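Local coordinates for pectinesterase A (Erwinia chrysanthemi, PDB 2NTP), which hydrolyses the methyl esters of pectin galacturonate units, releasing methanol, in the first step of plant tissue maceration and soft rot, at residues A[193-198]-A[202-207]; A[173-178]-A[241-246]; A[216-221]-A[331-336]. All coordinates share one frame; numbering follows the deposited sequence.

Contacts 1 and 2 lie on the pectin-binding cleft of a right-handed parallel beta-helix, with their centres 13 Å apart. They touch directly: Tyr206 N lies 3.0 Å from Thr173 O, a probable hydrogen bond, and Tyr206 CD1 packs 3.4 Å from Arg243 NE. Contact 1 holds one sugar of the bound hexasaccharide. Contact 2 carries the nucleophile Asp175 and reaches three more sugars. Contact 3 lies away from the annotated sites, its centre 19 Å from that of contact 2 and 30 Å from that of contact 1. It packs the helix 330-334 onto the beta-helix and meets contact 2 where Leu220 CD1 packs 3.9 Å from Ile177 O.

Contact 1 (A[193-198]-A[202-207]); sequences RYRADV and NVSGYL. With ADA (alpha-D-galactopyranuronic acid), chain C.
Arg195 reaches across to Ser204 through NH1, which donates to Ser204 O at 2.8 Å. The two segments belong to a long loop that leaves strand 189-192 of the parallel beta-helix and returns as strand 205-210, at the wall of the substrate cleft. The bond is bent, with an N-H...O angle of 131°, and Ser204 O lies tilted out of the guanidinium plane. On the sugar side, Arg195 NH2 donates to carboxylate atom O6A of the galacturonate of chain C at 3.2 Å. Tyr206 OH is hydrogen-bonded to O3 of the same sugar at 2.8 Å, with O3 near the plane of the tyrosine ring. Arg195 and Tyr206 hold one sugar at two separate groups, in agreement with their experimental role as substrate-binding residues.

Asp197 positions the guanidinium. It is gripped side-on: Arg195 NE binds Asp197 OD1 at 2.8 Å and Arg195 NH2 binds Asp197 OD2 at 2.9 Å, both on the syn side of the carboxylate. This pair fixes the rotation of the group and probably tempers its charge. Asp197 OD2 is also bonded to Gln115. Bends at chi2 and chi3 fold the arginine chain back over its own beta turn, Arg195 to Val198. Val198 CG2 lies over the centre of one face of the Arg195 guanidinium, 3.3 Å above its plane. Val198 CG1 turns to the other segment and packs against Val203 O at 3.6 Å and the CB of Asn202. The alkyl part of Arg195 lies along Ser204, and one water bridges the two, accepting from Arg195 N and hydrogen-bonded to Ser204 OG at 2.7 Å.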
loop_
_atom_site.group_PDB
_atom_site.type_symbol
_atom_site.label_atom_id
_atom_site.label_comp_id
_atom_site.label_asym_id
_atom_site.label_seq_id
_atom_site.Cartn_x
_atom_site.Cartn_y
_atom_site.Cartn_z
ATOM N N ARG A 193 -1.471 -3.019 -13.063
ATOM C CA ARG A 193 -1.684 -4.372 -13.567
ATOM C C ARG A 193 -2.807 -4.480 -14.591
ATOM O O ARG A 193 -3.766 -3.693 -14.595
ATOM C CB ARG A 193 -1.896 -5.347 -12.402
ATOM C CG ARG A 193 -0.743 -5.330 -11.392
ATOM C CD ARG A 193 -0.890 -6.421 -10.341
ATOM N NE ARG A 193 -0.474 -7.736 -10.840
ATOM C CZ ARG A 193 -0.357 -8.822 -10.080
ATOM N NH1 ARG A 193 -0.629 -8.760 -8.781
ATOM N NH2 ARG A 193 0.037 -9.971 -10.620
ATOM N N TYR A 194 -2.673 -5.476 -15.459
ATOM C CA TYR A 194 -3.657 -5.755 -16.493
ATOM C C TYR A 194 -4.987 -6.231 -15.900
ATOM O O TYR A 194 -5.011 -7.054 -14.980
ATOM C CB TYR A 194 -3.095 -6.800 -17.456
ATOM C CG TYR A 194 -4.090 -7.252 -18.499
ATOM C CD1 TYR A 194 -4.466 -6.403 -19.545
ATOM C CD2 TYR A 194 -4.661 -8.518 -18.436
ATOM C CE1 TYR A 194 -5.386 -6.811 -20.504
ATOM C CE2 TYR A 194 -5.581 -8.933 -19.392
ATOM C CZ TYR A 194 -5.938 -8.073 -20.419
ATOM O OH TYR A 194 -6.852 -8.476 -21.373
ATOM N N ARG A 195 -6.087 -5.701 -16.434
ATOM C CA ARG A 195 -7.435 -6.093 -16.021
ATOM C C ARG A 195 -8.160 -6.789 -17.165
ATOM O O ARG A 195 -8.650 -6.126 -18.081
ATOM C CB ARG A 195 -8.261 -4.864 -15.614
ATOM C CG ARG A 195 -7.823 -4.157 -14.331
ATOM C CD ARG A 195 -8.333 -4.852 -13.068
ATOM N NE ARG A 195 -9.788 -5.019 -12.987
ATOM C CZ ARG A 195 -10.637 -4.122 -12.482
ATOM N NH1 ARG A 195 -10.205 -2.945 -12.046
ATOM N NH2 ARG A 195 -11.941 -4.390 -12.437
ATOM N N ALA A 196 -8.225 -8.116 -17.115
ATOM C CA ALA A 196 -8.917 -8.895 -18.141
ATOM C C ALA A 196 -10.428 -8.650 -18.114
ATOM O O ALA A 196 -11.124 -8.881 -19.115
ATOM C CB ALA A 196 -8.618 -10.376 -17.975
ATOM N N ASP A 197 -10.920 -8.175 -16.973
ATOM C CA ASP A 197 -12.357 -8.024 -16.736
ATOM C C ASP A 197 -12.908 -6.635 -17.071
ATOM O O ASP A 197 -14.107 -6.388 -16.914
ATOM C CB ASP A 197 -12.701 -8.396 -15.284
ATOM C CG ASP A 197 -12.034 -7.481 -14.263
ATOM O OD1 ASP A 197 -10.807 -7.279 -14.348
ATOM O OD2 ASP A 197 -12.736 -6.976 -13.360
ATOM N N VAL A 198 -12.037 -5.740 -17.535
ATOM C CA VAL A 198 -12.425 -4.361 -17.846
ATOM C C VAL A 198 -12.522 -4.141 -19.356
ATOM O O VAL A 198 -11.569 -4.402 -20.091
ATOM C CB VAL A 198 -11.453 -3.333 -17.197
ATOM C CG1 VAL A 198 -11.709 -1.919 -17.709
ATOM C CG2 VAL A 198 -11.586 -3.366 -15.685
ATOM N N ASN A 202 -12.909 1.625 -20.622
ATOM C CA ASN A 202 -13.194 1.835 -19.202
ATOM C C ASN A 202 -11.905 1.865 -18.379
ATOM O O ASN A 202 -10.852 1.454 -18.858
ATOM C CB ASN A 202 -14.154 0.765 -18.671
ATOM C CG ASN A 202 -15.572 0.922 -19.210
ATOM O OD1 ASN A 202 -15.948 1.982 -19.718
ATOM N ND2 ASN A 202 -16.365 -0.134 -19.091
ATOM N N VAL A 203 -11.998 2.361 -17.148
ATOM C CA VAL A 203 -10.821 2.525 -16.288
ATOM C C VAL A 203 -10.394 1.194 -15.658
ATOM O O VAL A 203 -11.224 0.473 -15.100
ATOM C CB VAL A 203 -11.068 3.601 -15.198
ATOM C CG1 VAL A 203 -9.886 3.698 -14.230
ATOM C CG2 VAL A 203 -11.322 4.954 -15.846
ATOM N N SER A 204 -9.098 0.888 -15.750
ATOM C CA SER A 204 -8.529 -0.318 -15.143
ATOM C C SER A 204 -8.172 -0.146 -13.665
ATOM O O SER A 204 -8.250 -1.101 -12.897
ATOM C CB SER A 204 -7.301 -0.799 -15.926
ATOM O OG SER A 204 -7.682 -1.532 -17.081
ATOM N N GLY A 205 -7.766 1.058 -13.265
ATOM C CA GLY A 205 -7.463 1.285 -11.851
ATOM C C GLY A 205 -6.966 2.665 -11.496
ATOM O O GLY A 205 -7.019 3.586 -12.315
ATOM N N TYR A 206 -6.499 2.793 -10.256
ATOM C CA TYR A 206 -6.027 4.063 -9.691
ATOM C C TYR A 206 -4.853 3.736 -8.784
ATOM O O TYR A 206 -4.946 2.857 -7.921
ATOM C CB TYR A 206 -7.137 4.763 -8.883
ATOM C CG TYR A 206 -8.495 4.692 -9.549
ATOM C CD1 TYR A 206 -9.342 3.607 -9.318
ATOM C CD2 TYR A 206 -8.917 5.682 -10.440
ATOM C CE1 TYR A 206 -10.578 3.511 -9.946
ATOM C CE2 TYR A 206 -10.165 5.595 -11.077
ATOM C CZ TYR A 206 -10.985 4.502 -10.812
ATOM O OH TYR A 206 -12.213 4.374 -11.422
ATOM N N LEU A 207 -3.743 4.435 -8.977
ATOM C CA LEU A 207 -2.542 4.172 -8.180
ATOM C C LEU A 207 -2.790 4.465 -6.710
ATOM O O LEU A 207 -2.385 3.700 -5.837
ATOM C CB LEU A 207 -1.362 5.021 -8.659
ATOM C CG LEU A 207 -0.499 4.472 -9.796
ATOM C CD1 LEU A 207 -1.280 4.307 -11.084
ATOM C CD2 LEU A 207 0.696 5.386 -10.008
HETATM C C1 ADA C . -17.594 0.928 -11.605
HETATM C C2 ADA C . -16.694 1.988 -10.957
HETATM C C3 ADA C . -15.228 1.746 -11.322
HETATM C C4 ADA C . -14.815 0.320 -10.958
HETATM C C5 ADA C . -15.775 -0.708 -11.576
HETATM C C6 ADA C . -15.442 -2.097 -11.096
HETATM O O1 ADA C . -17.639 1.096 -13.032
HETATM O O2 ADA C . -17.096 3.305 -11.356
HETATM O O3 ADA C . -14.378 2.689 -10.656
HETATM O O4 ADA C . -14.749 0.174 -9.529
HETATM O O5 ADA C . -17.148 -0.399 -11.266
HETATM O O6B ADA C . -16.027 -2.545 -10.082
HETATM O O6A ADA C . -14.584 -2.758 -11.726
HETATM O O HOH W 1 -6.051 -3.386 -18.190
#

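Contact 2 (A[173-178]-A[241-246]); sequences TVDFIF and LGRPWH. With ADA (alpha-D-galactopyranuronic acid), chain B; ADA (alpha-D-galactopyranuronic acid), chain D; ADA (alpha-D-galactopyranuronic acid), chain E.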
loop_
_atom_site.group_PDB
_atom_site.type_symbol
_atom_site.label_atom_id
_atom_site.label_comp_id
_atom_site.label_asym_id
_atom_site.label_seq_id
_atom_site.Cartn_x
_atom_site.Cartn_y
_atom_site.Cartn_z
ATOM N N THR A 173 -4.069 -2.744 -8.865
ATOM C CA THR A 173 -5.054 -2.245 -9.819
ATOM C C THR A 173 -5.809 -1.049 -9.233
ATOM O O THR A 173 -5.453 0.110 -9.488
ATOM C CB THR A 173 -6.031 -3.369 -10.223
ATOM O OG1 THR A 173 -6.544 -3.991 -9.041
ATOM C CG2 THR A 173 -5.313 -4.432 -11.059
ATOM N N VAL A 174 -6.823 -1.331 -8.422
ATOM C CA VAL A 174 -7.690 -0.286 -7.872
ATOM C C VAL A 174 -7.210 0.158 -6.495
ATOM O O VAL A 174 -7.149 -0.648 -5.565
ATOM C CB VAL A 174 -9.164 -0.778 -7.783
ATOM C CG1 VAL A 174 -10.019 0.169 -6.926
ATOM C CG2 VAL A 174 -9.762 -0.942 -9.179
ATOM N N ASP A 175 -6.873 1.446 -6.378
ATOM C CA ASP A 175 -6.533 2.061 -5.093
ATOM C C ASP A 175 -5.404 1.306 -4.394
ATOM O O ASP A 175 -5.502 1.008 -3.200
ATOM C CB ASP A 175 -7.777 2.134 -4.177
ATOM C CG ASP A 175 -8.925 2.943 -4.782
ATOM O OD1 ASP A 175 -8.739 3.569 -5.838
ATOM O OD2 ASP A 175 -10.030 2.954 -4.187
ATOM N N PHE A 176 -4.339 0.978 -5.131
ATOM C CA PHE A 176 -3.351 0.045 -4.579
ATOM C C PHE A 176 -2.376 0.644 -3.563
ATOM O O PHE A 176 -1.633 -0.087 -2.906
ATOM C CB PHE A 176 -2.715 -0.898 -5.628
ATOM C CG PHE A 176 -1.777 -0.240 -6.621
ATOM C CD1 PHE A 176 -0.429 -0.043 -6.311
ATOM C CD2 PHE A 176 -2.223 0.090 -7.904
ATOM C CE1 PHE A 176 0.458 0.518 -7.248
ATOM C CE2 PHE A 176 -1.344 0.642 -8.856
ATOM C CZ PHE A 176 -0.006 0.861 -8.524
ATOM N N ILE A 177 -2.401 1.968 -3.431
ATOM C CA ILE A 177 -1.819 2.650 -2.277
ATOM C C ILE A 177 -2.923 3.546 -1.761
ATOM O O ILE A 177 -3.346 4.461 -2.457
ATOM C CB ILE A 177 -0.590 3.517 -2.635
ATOM C CG1 ILE A 177 0.506 2.669 -3.291
ATOM C CG2 ILE A 177 -0.057 4.218 -1.375
ATOM C CD1 ILE A 177 1.615 3.492 -3.965
ATOM N N PHE A 178 -3.406 3.277 -0.554
ATOM C CA PHE A 178 -4.553 4.032 -0.033
ATOM C C PHE A 178 -4.467 4.226 1.472
ATOM O O PHE A 178 -3.775 3.476 2.169
ATOM C CB PHE A 178 -5.882 3.358 -0.428
ATOM C CG PHE A 178 -6.181 2.084 0.326
ATOM C CD1 PHE A 178 -5.432 0.931 0.101
ATOM C CD2 PHE A 178 -7.226 2.035 1.252
ATOM C CE1 PHE A 178 -5.698 -0.244 0.801
ATOM C CE2 PHE A 178 -7.515 0.856 1.945
ATOM C CZ PHE A 178 -6.753 -0.284 1.717
ATOM N N LEU A 241 -3.949 8.546 -11.560
ATOM C CA LEU A 241 -2.912 8.769 -10.552
ATOM C C LEU A 241 -3.479 8.686 -9.142
ATOM O O LEU A 241 -2.786 8.287 -8.207
ATOM C CB LEU A 241 -2.246 10.130 -10.754
ATOM C CG LEU A 241 -1.371 10.309 -11.998
ATOM C CD1 LEU A 241 -0.970 11.763 -12.138
ATOM C CD2 LEU A 241 -0.145 9.402 -11.937
ATOM N N GLY A 242 -4.747 9.054 -9.003
ATOM C CA GLY A 242 -5.396 9.049 -7.703
ATOM C C GLY A 242 -6.855 9.436 -7.812
ATOM O O GLY A 242 -7.263 10.083 -8.776
ATOM N N ARG A 243 -7.635 9.006 -6.825
ATOM C CA ARG A 243 -9.003 9.482 -6.619
ATOM C C ARG A 243 -9.209 9.683 -5.109
ATOM O O ARG A 243 -8.532 9.039 -4.303
ATOM C CB ARG A 243 -10.032 8.528 -7.238
ATOM C CG ARG A 243 -9.996 7.092 -6.719
ATOM C CD ARG A 243 -11.069 6.236 -7.391
ATOM N NE ARG A 243 -11.151 4.913 -6.779
ATOM C CZ ARG A 243 -12.175 4.071 -6.921
ATOM N NH1 ARG A 243 -13.224 4.406 -7.666
ATOM N NH2 ARG A 243 -12.151 2.893 -6.315
ATOM N N PRO A 244 -10.116 10.593 -4.714
ATOM C CA PRO A 244 -10.183 10.955 -3.296
ATOM C C PRO A 244 -11.034 10.005 -2.462
ATOM O O PRO A 244 -12.255 9.975 -2.612
ATOM C CB PRO A 244 -10.823 12.358 -3.315
ATOM C CG PRO A 244 -11.200 12.634 -4.759
ATOM C CD PRO A 244 -11.086 11.354 -5.519
ATOM N N TRP A 245 -10.386 9.243 -1.580
ATOM C CA TRP A 245 -11.110 8.335 -0.699
ATOM C C TRP A 245 -11.575 9.048 0.563
ATOM O O TRP A 245 -10.764 9.535 1.352
ATOM C CB TRP A 245 -10.257 7.110 -0.345
ATOM C CG TRP A 245 -10.992 6.099 0.486
ATOM C CD1 TRP A 245 -12.305 5.729 0.360
ATOM C CD2 TRP A 245 -10.453 5.308 1.553
ATOM N NE1 TRP A 245 -12.619 4.771 1.293
ATOM C CE2 TRP A 245 -11.503 4.496 2.042
ATOM C CE3 TRP A 245 -9.187 5.217 2.154
ATOM C CZ2 TRP A 245 -11.325 3.590 3.099
ATOM C CZ3 TRP A 245 -9.010 4.325 3.213
ATOM C CH2 TRP A 245 -10.077 3.519 3.672
ATOM N N HIS A 246 -12.891 9.113 0.729
ATOM C CA HIS A 246 -13.498 9.642 1.943
ATOM C C HIS A 246 -14.129 8.467 2.680
ATOM O O HIS A 246 -15.268 8.103 2.389
ATOM C CB HIS A 246 -14.551 10.699 1.582
ATOM C CG HIS A 246 -13.974 11.956 1.002
ATOM N ND1 HIS A 246 -14.060 13.176 1.639
ATOM C CD2 HIS A 246 -13.287 12.178 -0.146
ATOM C CE1 HIS A 246 -13.464 14.098 0.904
ATOM N NE2 HIS A 246 -12.985 13.519 -0.184
HETATM C C1 ADA B . -12.735 1.300 0.566
HETATM C C2 ADA B . -12.368 0.119 1.474
HETATM C C3 ADA B . -13.640 -0.545 1.991
HETATM C C4 ADA B . -14.532 0.483 2.688
HETATM C C5 ADA B . -14.840 1.634 1.728
HETATM C C6 ADA B . -15.670 2.682 2.410
HETATM O O2 ADA B . -11.590 -0.848 0.758
HETATM O O3 ADA B . -13.322 -1.634 2.865
HETATM O O4 ADA B . -13.883 1.012 3.852
HETATM O O5 ADA B . -13.622 2.218 1.229
HETATM O O6B ADA B . -15.230 3.853 2.471
HETATM O O6A ADA B . -16.776 2.334 2.890
HETATM C C1 ADA D . -13.970 0.393 -8.334
HETATM C C2 ADA D . -13.734 -0.870 -7.506
HETATM C C3 ADA D . -14.988 -1.244 -6.719
HETATM C C4 ADA D . -15.565 -0.037 -5.971
HETATM C C5 ADA D . -15.709 1.177 -6.887
HETATM C C6 ADA D . -16.166 2.371 -6.094
HETATM O O2 ADA D . -13.395 -1.947 -8.380
HETATM O O3 ADA D . -14.693 -2.303 -5.798
HETATM O O4 ADA D . -14.719 0.334 -4.877
HETATM O O5 ADA D . -14.442 1.454 -7.496
HETATM O O6B ADA D . -15.588 3.463 -6.274
HETATM O O6A ADA D . -17.106 2.231 -5.279
HETATM C C1 ADA E . -14.719 -0.263 -3.563
HETATM C C2 ADA E . -15.553 0.510 -2.545
HETATM C C3 ADA E . -14.877 1.845 -2.225
HETATM C C4 ADA E . -13.425 1.613 -1.800
HETATM C C5 ADA E . -12.692 0.856 -2.910
HETATM C C6 ADA E . -11.247 0.567 -2.594
HETATM O O2 ADA E . -16.867 0.717 -3.077
HETATM O O3 ADA E . -15.610 2.527 -1.198
HETATM O O4 ADA E . -13.401 0.809 -0.614
HETATM O O5 ADA E . -13.366 -0.395 -3.117
HETATM O O6B ADA E . -10.500 1.457 -2.115
HETATM O O6A ADA E . -10.843 -0.587 -2.847
#
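Arg243 and Asp175 form a two-pronged salt bridge in the active-site cleft of the parallel beta-helix. Arg243 NE donates to Asp175 OD1 at 2.9 Å and Arg243 NH2 to Asp175 OD2 at 3.0 Å. The two bonds differ: OD1 offers its syn lone pair, while OD2 is met from above the carboxylate plane. The planes of the two groups stand 52° apart. Asp175 is the nucleophile; two bonds, one to each oxygen, hold its carboxylate against rotation.

The same guanidinium reaches the substrate. Arg243 NH2 also donates to ring oxygen O5 of the galacturonate of chain D at 3.0 Å, and Arg243 NH1 donates to the same O5 in a more bent bond and weakly to O6B. On the galacturonate of chain E, O6B of the carboxylate lies 2.6 Å from Asp175 OD2. The long arginine arm is extended from CG to NE, which carries its head from the 241-246 segment to Asp175.

Farther along the cleft, Trp245 NE1 donates to O6B of the galacturonate of chain B at 3.0 Å. Its bond to O5 of that sugar is weak.

Packing completes the contact. Val174 CG1 lies against Arg243 NH2, and Met282 touches Asp175, Arg243 and Trp245. The Phe178 ring, stacked on Tyr157, meets the indole at an oblique 59°, with Phe178 CD2 3.5 Å from Trp245 CZ3.

Contact 3 (A[216-221]-A[331-336]); sequences QKYGLV and SKVLGD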
loop_
_atom_site.group_PDB
_atom_site.type_symbol
_atom_site.label_atom_id
_atom_site.label_comp_id
_atom_site.label_asym_id
_atom_site.label_seq_id
_atom_site.Cartn_x
_atom_site.Cartn_y
_atom_site.Cartn_z
ATOM N N GLN A 216 -3.869 17.431 8.237
ATOM C CA GLN A 216 -2.598 16.727 8.163
ATOM C C GLN A 216 -1.801 17.243 6.971
ATOM O O GLN A 216 -2.305 17.277 5.847
ATOM C CB GLN A 216 -2.829 15.220 8.048
ATOM C CG GLN A 216 -1.558 14.390 8.046
ATOM C CD GLN A 216 -1.847 12.910 8.137
ATOM O OE1 GLN A 216 -2.489 12.453 9.083
ATOM N NE2 GLN A 216 -1.369 12.147 7.157
ATOM N N LYS A 217 -0.555 17.638 7.229
ATOM C CA LYS A 217 0.278 18.312 6.235
ATOM C C LYS A 217 0.633 17.433 5.036
ATOM O O LYS A 217 0.555 17.885 3.889
ATOM C CB LYS A 217 1.551 18.862 6.897
ATOM C CG LYS A 217 2.362 19.826 6.038
ATOM C CD LYS A 217 1.775 21.233 6.018
ATOM C CE LYS A 217 2.813 22.276 5.601
ATOM N NZ LYS A 217 3.466 21.981 4.287
ATOM N N TYR A 218 1.016 16.185 5.300
ATOM C CA TYR A 218 1.447 15.286 4.229
ATOM C C TYR A 218 0.671 13.978 4.201
ATOM O O TYR A 218 0.408 13.378 5.243
ATOM C CB TYR A 218 2.944 14.989 4.349
ATOM C CG TYR A 218 3.808 16.230 4.306
ATOM C CD1 TYR A 218 4.077 16.874 3.097
ATOM C CD2 TYR A 218 4.349 16.760 5.471
ATOM C CE1 TYR A 218 4.866 18.027 3.052
ATOM C CE2 TYR A 218 5.147 17.913 5.440
ATOM C CZ TYR A 218 5.396 18.536 4.228
ATOM O OH TYR A 218 6.180 19.670 4.188
ATOM N N GLY A 219 0.312 13.552 2.993
ATOM C CA GLY A 219 -0.339 12.266 2.778
ATOM C C GLY A 219 0.607 11.350 2.033
ATOM O O GLY A 219 1.658 10.975 2.556
ATOM N N LEU A 220 0.243 11.015 0.797
ATOM C CA LEU A 220 1.055 10.128 -0.036
ATOM C C LEU A 220 1.976 10.964 -0.905
ATOM O O LEU A 220 1.510 11.770 -1.718
ATOM C CB LEU A 220 0.163 9.226 -0.895
ATOM C CG LEU A 220 -1.008 8.551 -0.163
ATOM C CD1 LEU A 220 -1.879 7.790 -1.143
ATOM C CD2 LEU A 220 -0.521 7.632 0.954
ATOM N N VAL A 221 3.281 10.777 -0.719
ATOM C CA VAL A 221 4.290 11.556 -1.437
ATOM C C VAL A 221 5.207 10.593 -2.180
ATOM O O VAL A 221 5.881 9.758 -1.563
ATOM C CB VAL A 221 5.088 12.486 -0.485
ATOM C CG1 VAL A 221 6.100 13.334 -1.266
ATOM C CG2 VAL A 221 4.134 13.392 0.317
ATOM N N SER A 331 13.199 15.287 4.670
ATOM C CA SER A 331 13.281 15.959 5.966
ATOM C C SER A 331 11.945 16.579 6.388
ATOM O O SER A 331 11.528 16.451 7.544
ATOM C CB SER A 331 14.377 17.029 5.938
ATOM O OG SER A 331 14.430 17.733 7.164
ATOM N N LYS A 332 11.275 17.242 5.450
ATOM C CA LYS A 332 10.007 17.908 5.751
ATOM C C LYS A 332 8.860 16.916 5.914
ATOM O O LYS A 332 8.038 17.055 6.818
ATOM C CB LYS A 332 9.666 18.948 4.688
ATOM C CG LYS A 332 10.608 20.138 4.685
ATOM C CD LYS A 332 9.886 21.416 4.336
ATOM C CE LYS A 332 10.780 22.622 4.584
ATOM N NZ LYS A 332 9.974 23.827 4.918
ATOM N N VAL A 333 8.818 15.912 5.042
ATOM C CA VAL A 333 7.728 14.936 5.054
ATOM C C VAL A 333 7.784 14.042 6.296
ATOM O O VAL A 333 6.751 13.758 6.910
ATOM C CB VAL A 333 7.702 14.091 3.752
ATOM C CG1 VAL A 333 6.601 13.036 3.805
ATOM C CG2 VAL A 333 7.497 14.997 2.546
ATOM N N LEU A 334 8.988 13.618 6.674
ATOM C CA LEU A 334 9.144 12.678 7.796
ATOM C C LEU A 334 9.461 13.346 9.138
ATOM O O LEU A 334 9.472 12.688 10.179
ATOM C CB LEU A 334 10.179 11.598 7.462
ATOM C CG LEU A 334 9.881 10.704 6.252
ATOM C CD1 LEU A 334 10.996 9.694 6.089
ATOM C CD2 LEU A 334 8.526 9.990 6.369
ATOM N N GLY A 335 9.724 14.650 9.105
ATOM C CA GLY A 335 9.996 15.410 10.322
ATOM C C GLY A 335 11.237 14.938 11.053
ATOM O O GLY A 335 12.310 14.796 10.451
ATOM N N ASP A 336 11.087 14.677 12.351
ATOM C CA ASP A 336 12.226 14.306 13.194
ATOM C C ASP A 336 12.666 12.840 13.066
ATOM O O ASP A 336 13.550 12.385 13.799
ATOM C CB ASP A 336 11.994 14.702 14.669
ATOM C CG ASP A 336 10.866 13.917 15.351
ATOM O OD1 ASP A 336 10.296 12.975 14.761
ATOM O OD2 ASP A 336 10.551 14.251 16.517
#
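Tyr218 sets its ring against Val333 because chi1 of -58° puts CG beside the backbone N and anti to the carbonyl carbon. Val333 answers with chi1 of 177°, which places CG1 anti to its own N and CG2 beside that N. CG2 then faces the ring, and CG1 points toward Val221.

The main contact is a CH-pi interaction. Val333 CA sits 4.0 Å from the centroid of the Tyr218 ring, 19° off the ring normal. Beside it, Val333 CG2 touches Tyr218 CD1 at 3.9 Å. On the opposite face of the Tyr218 ring lies Lys217 CG, from the same loop, 3.4 Å above the plane. The ring is therefore held between the helix backbone and a lysine side chain.

Lys332 contributes its backbone and the base of its chain. Lys332 O approaches Tyr218 CE2 obliquely at 3.3 Å, and Lys332 CB lies 3.6 Å from Tyr218 OH. The polar ends go elsewhere: Tyr218 OH is hydrogen-bonded to Glu327 O, and Lys332 NZ forms a salt bridge with the Glu327 carboxylate. Val221 CG2 adds a looser contact to Val333 CG1 at 4.3 Å.

The contact joins the start of strand 220-223 of the beta-helix and the loop before it to the C-terminal helix 330-334. Thr182 of the neighbouring strand 182-186 also touches Val333. Gly335, with positive phi, is the first residue to leave the helical conformation. Gln216 NE2 donates to Tyr218 O at 2.9 Å in a nearly straight bond.

Between the two segments, then, the chemistry is apolar and CH-pi. Tyr218 is buried, and its OH is satisfied by the backbone O of Glu327, so the ring can lie in the interface with its polar end bonded.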